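PDB 2C4E: nucleoside kinase, which phosphorylates a broad range of nucleosides with ATP to give nucleoside monophosphates, favouring inosine, guanosine and cytidine. Local coordinates for residues A45-V50 with G282-L287; T243-S248 with F276-K281. All blocks are in the same frame, centred on the assembly; numbering follows the deposited sequence.

Contact 1. Residues A45-V50 with G282-L287; sequences AANTAV and GCQTNL
The start of helix 44-54, which carries the substrate-binding residue N47 of this ribokinase-fold enzyme, meets loop 282-287 through two crossed side-chain amides. Q284 NE2 donates to N47 OD1 at 3.0 Å, with a nearly straight N-H...O angle of 167°. The donor lies in the carbonyl plane of N47, and the oxygen lies in the amide plane of Q284, yet the two planes are turned 83° apart. The bond thus runs along the line where two nearly perpendicular planes meet, and the side chains cross at about a right angle. Beyond CG the Q284 chain is extended, which carries its amide across to the helix. C283 takes another side of N47: its CB sits over one face of the amide, 3.3 Å from N47 ND2, and its SG leans toward the same nitrogen. N47 ND2 in turn is hydrogen-bonded to D247, so bonds at both ends of the amide fix its rotation beside the substrate site. The Q284 amide has further partners: OE1 bonds to the hydroxyl of Y77 and NE2 also to that of Y74. A leucine in place of Q284 would probably leave N47 OD1 without its donor and both tyrosine hydroxyls without this partner, making the N47 amide easier to turn. One helical turn on, V50 packs its methyls on the amide and on L287: CG2 lies 3.5 Å from Q284 OE1, and CG1, anti to the backbone N (chi1 174°), makes the apolar contact with L287 CD1 at 3.6 Å. The type I turn from Q284 to L287 is what brings that leucine back to the helix. Helix 73-80 closes over the contact with Y74, Y77 and L78, while L61 of strand 58-62 lies against A45, A46 and A49.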
loop_
_atom_site.group_PDB
_atom_site.type_symbol
_atom_site.label_atom_id
_atom_site.label_comp_id
_atom_site.label_asym_id
_atom_site.label_seq_id
_atom_site.Cartn_x
_atom_site.Cartn_y
_atom_site.Cartn_z
ATOM N N ALA A 45 17.286 -10.075 2.792
ATOM C CA ALA A 45 18.215 -10.986 2.122
ATOM C C ALA A 45 18.817 -10.360 0.876
ATOM O O ALA A 45 20.027 -10.386 0.700
ATOM C CB ALA A 45 17.547 -12.344 1.786
ATOM N N ALA A 46 17.981 -9.776 0.023
ATOM C CA ALA A 46 18.421 -9.124 -1.197
ATOM C C ALA A 46 19.322 -7.929 -0.900
ATOM O O ALA A 46 20.340 -7.747 -1.553
ATOM C CB ALA A 46 17.226 -8.689 -2.005
ATOM N N ASN A 47 18.952 -7.115 0.073
ATOM C CA ASN A 47 19.776 -5.977 0.481
ATOM C C ASN A 47 21.195 -6.435 0.788
ATOM O O ASN A 47 22.182 -5.863 0.326
ATOM C CB ASN A 47 19.212 -5.325 1.739
ATOM C CG ASN A 47 17.902 -4.588 1.482
ATOM O OD1 ASN A 47 17.555 -4.310 0.337
ATOM N ND2 ASN A 47 17.179 -4.281 2.547
ATOM N N THR A 48 21.278 -7.483 1.578
ATOM C CA THR A 48 22.564 -8.025 1.988
ATOM C C THR A 48 23.316 -8.585 0.767
ATOM O O THR A 48 24.487 -8.304 0.593
ATOM C CB THR A 48 22.378 -9.083 3.088
ATOM O OG1 THR A 48 21.653 -8.539 4.209
ATOM C CG2 THR A 48 23.709 -9.471 3.691
ATOM N N ALA A 49 22.637 -9.356 -0.085
ATOM C CA ALA A 49 23.257 -9.957 -1.267
ATOM C C ALA A 49 23.798 -8.918 -2.210
ATOM O O ALA A 49 24.882 -9.085 -2.759
ATOM C CB ALA A 49 22.275 -10.863 -2.008
ATOM N N VAL A 50 23.031 -7.853 -2.418
ATOM C CA VAL A 50 23.459 -6.767 -3.291
ATOM C C VAL A 50 24.637 -6.010 -2.684
ATOM O O VAL A 50 25.584 -5.697 -3.391
ATOM C CB VAL A 50 22.281 -5.823 -3.646
ATOM C CG1 VAL A 50 22.768 -4.596 -4.438
ATOM C CG2 VAL A 50 21.248 -6.559 -4.455
ATOM N N GLY A 282 16.280 4.335 0.130
ATOM C CA GLY A 282 16.341 3.004 -0.434
ATOM C C GLY A 282 17.503 2.243 0.176
ATOM O O GLY A 282 18.563 2.808 0.460
ATOM N N CYS A 283 17.298 0.955 0.383
ATOM C CA CYS A 283 18.288 0.124 1.065
ATOM C C CYS A 283 19.467 -0.246 0.186
ATOM O O CYS A 283 20.525 -0.625 0.698
ATOM C CB CYS A 283 17.635 -1.145 1.586
ATOM S SG CYS A 283 16.425 -0.865 2.879
ATOM N N GLN A 284 19.303 -0.149 -1.126
ATOM C CA GLN A 284 20.371 -0.536 -2.045
ATOM C C GLN A 284 20.911 0.621 -2.878
ATOM O O GLN A 284 21.857 0.448 -3.649
ATOM C CB GLN A 284 19.888 -1.656 -2.965
ATOM C CG GLN A 284 19.390 -2.875 -2.207
ATOM C CD GLN A 284 18.776 -3.919 -3.110
ATOM O OE1 GLN A 284 19.002 -3.905 -4.307
ATOM N NE2 GLN A 284 18.008 -4.835 -2.534
ATOM N N THR A 285 20.326 1.803 -2.723
ATOM C CA THR A 285 20.611 2.897 -3.641
ATOM C C THR A 285 22.045 3.429 -3.564
ATOM O O THR A 285 22.637 3.709 -4.597
ATOM C CB THR A 285 19.582 4.024 -3.460
ATOM O OG1 THR A 285 19.531 4.427 -2.088
ATOM C CG2 THR A 285 18.197 3.505 -3.742
ATOM N N ASN A 286 22.611 3.527 -2.359
ATOM C CA ASN A 286 23.960 4.074 -2.179
ATOM C C ASN A 286 24.921 3.054 -1.587
ATOM O O ASN A 286 25.764 3.396 -0.756
ATOM C CB ASN A 286 23.924 5.343 -1.301
ATOM C CG ASN A 286 25.136 6.250 -1.516
ATOM O OD1 ASN A 286 25.761 6.723 -0.552
ATOM N ND2 ASN A 286 25.469 6.504 -2.776
ATOM N N LEU A 287 24.807 1.808 -2.042
ATOM C CA LEU A 287 25.715 0.760 -1.588
ATOM C C LEU A 287 27.099 1.015 -2.174
ATOM O O LEU A 287 27.240 1.239 -3.381
ATOM C CB LEU A 287 25.191 -0.630 -1.970
ATOM C CG LEU A 287 24.026 -1.124 -1.111
ATOM C CD1 LEU A 287 23.375 -2.334 -1.752
ATOM C CD2 LEU A 287 24.445 -1.460 0.307
#

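Contact 2. Residues T243-S248 with F276-K281; sequences TGAGDS and FVVEAK
The flat peptide group joining G244 to A245 has V277 CG1 over one face, 3.8 Å from G244 C and almost straight above it; at the edge, G244 O accepts the backbone N-H of S248. This peptide belongs to the G244-A245-G246-D247 sequence, the GAGD motif of PfkB kinases, which leads into helix 245-258 and contains D247, the probable catalytic base. In relatives the backbone nitrogens here form an anion hole for the transferred phosphate. The contact sets that turn against the end of helix 263-277. A side chain at G244 would put its first carbon about 2.8 Å from V277 CG1, so the close approach depends on glycine. V277 straddles the helix start: a chi1 of 179° turns CG1 to the far side of its own backbone N, over the peptide, and CG2 presses on S248 CB at 3.4 Å, tighter than usual for two carbons. Beside it, V278 CG1 meets A245 CB at 3.5 Å. These are van der Waals contacts, and the hydroxyl of S248 is satisfied within its own helix, where OG donates to A245 O at 2.7 Å from a position tilted 31° from the carbonyl plane.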
loop_
_atom_site.group_PDB
_atom_site.type_symbol
_atom_site.label_atom_id
_atom_site.label_comp_id
_atom_site.label_asym_id
_atom_site.label_seq_id
_atom_site.Cartn_x
_atom_site.Cartn_y
_atom_site.Cartn_z
ATOM N N THR A 243 17.036 3.008 6.886
ATOM C CA THR A 243 16.400 1.696 6.723
ATOM C C THR A 243 17.368 0.596 6.289
ATOM O O THR A 243 17.282 -0.528 6.768
ATOM C CB THR A 243 15.245 1.763 5.696
ATOM O OG1 THR A 243 14.427 2.916 5.941
ATOM C CG2 THR A 243 14.287 0.585 5.863
ATOM N N GLY A 244 18.267 0.924 5.368
ATOM C CA GLY A 244 19.200 -0.053 4.825
ATOM C C GLY A 244 20.464 -0.294 5.637
ATOM O O GLY A 244 21.241 -1.171 5.286
ATOM N N ALA A 245 20.648 0.461 6.721
ATOM C CA ALA A 245 21.900 0.475 7.473
ATOM C C ALA A 245 22.276 -0.873 8.077
ATOM O O ALA A 245 23.411 -1.303 7.928
ATOM C CB ALA A 245 21.854 1.530 8.561
ATOM N N GLY A 246 21.332 -1.524 8.751
ATOM C CA GLY A 246 21.588 -2.819 9.362
ATOM C C GLY A 246 22.040 -3.873 8.357
ATOM O O GLY A 246 23.063 -4.550 8.549
ATOM N N ASP A 247 21.293 -4.021 7.267
ATOM C CA ASP A 247 21.632 -5.051 6.282
ATOM C C ASP A 247 22.998 -4.770 5.682
ATOM O O ASP A 247 23.772 -5.703 5.417
ATOM C CB ASP A 247 20.583 -5.141 5.176
ATOM C CG ASP A 247 19.223 -5.571 5.690
ATOM O OD1 ASP A 247 19.163 -6.409 6.614
ATOM O OD2 ASP A 247 18.159 -5.123 5.222
ATOM N N SER A 248 23.309 -3.487 5.495
ATOM C CA SER A 248 24.586 -3.096 4.911
ATOM C C SER A 248 25.766 -3.366 5.835
ATOM O O SER A 248 26.838 -3.701 5.356
ATOM C CB SER A 248 24.577 -1.632 4.486
ATOM O OG SER A 248 24.605 -0.781 5.607
ATOM N N PHE A 276 27.582 4.661 4.306
ATOM C CA PHE A 276 27.213 5.059 2.942
ATOM C C PHE A 276 25.721 4.914 2.670
ATOM O O PHE A 276 25.109 5.765 2.018
ATOM C CB PHE A 276 27.962 4.226 1.903
ATOM C CG PHE A 276 29.352 4.680 1.652
ATOM C CD1 PHE A 276 30.425 4.042 2.263
ATOM C CD2 PHE A 276 29.605 5.735 0.796
ATOM C CE1 PHE A 276 31.717 4.471 2.030
ATOM C CE2 PHE A 276 30.894 6.159 0.562
ATOM C CZ PHE A 276 31.952 5.521 1.180
ATOM N N VAL A 277 25.145 3.810 3.131
ATOM C CA VAL A 277 23.776 3.469 2.747
ATOM C C VAL A 277 22.777 4.453 3.334
ATOM O O VAL A 277 21.795 4.810 2.687
ATOM C CB VAL A 277 23.432 2.009 3.133
ATOM C CG1 VAL A 277 21.998 1.670 2.756
ATOM C CG2 VAL A 277 24.365 1.091 2.423
ATOM N N VAL A 278 23.045 4.923 4.546
ATOM C CA VAL A 278 22.182 5.916 5.186
ATOM C C VAL A 278 22.139 7.284 4.492
ATOM O O VAL A 278 21.327 8.129 4.864
ATOM C CB VAL A 278 22.544 6.134 6.679
ATOM C CG1 VAL A 278 22.328 4.867 7.467
ATOM C CG2 VAL A 278 23.983 6.627 6.844
ATOM N N GLU A 279 22.988 7.506 3.490
ATOM C CA GLU A 279 23.056 8.804 2.811
ATOM C C GLU A 279 22.005 8.996 1.714
ATOM O O GLU A 279 21.896 10.091 1.152
ATOM C CB GLU A 279 24.448 9.029 2.214
ATOM C CG GLU A 279 25.565 8.963 3.238
ATOM C CD GLU A 279 26.934 9.256 2.656
ATOM O OE1 GLU A 279 27.067 9.380 1.417
ATOM O OE2 GLU A 279 27.881 9.376 3.453
ATOM N N ALA A 280 21.241 7.948 1.404
ATOM C CA ALA A 280 20.197 8.026 0.376
ATOM C C ALA A 280 18.993 7.159 0.710
ATOM O O ALA A 280 19.079 6.235 1.527
ATOM C CB ALA A 280 20.758 7.624 -0.975
ATOM N N LYS A 281 17.868 7.464 0.061
ATOM C CA LYS A 281 16.641 6.708 0.253
ATOM C C LYS A 281 16.717 5.405 -0.515
ATOM O O LYS A 281 17.141 5.380 -1.668
ATOM C CB LYS A 281 15.421 7.510 -0.211
ATOM C CG LYS A 281 15.205 8.804 0.559
ATOM C CD LYS A 281 13.879 9.456 0.198
ATOM C CE LYS A 281 13.700 10.786 0.917
ATOM N NZ LYS A 281 12.266 11.177 1.026
#

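Overall arrangement
The centres of the two contacts lie about 8 Å apart, and along the chain contact 2 is nested inside the loop closed by contact 1. The end region of helix 263-277 packs on the start of helix 245-258, and the loop that follows, running directly from 276-281 into 282-287, reaches helix 44-54. Direct packing joins the contacts: L287 CD2 comes to 3.3 Å from V277 CG2, and C283 O to 3.4 Å from V277 CG1. The N47-D247 hydrogen bond also bridges them, between the starts of helices 44-54 and 245-258. Distant parts of the sequence thus bring a substrate-binding asparagine beside the probable proton acceptor.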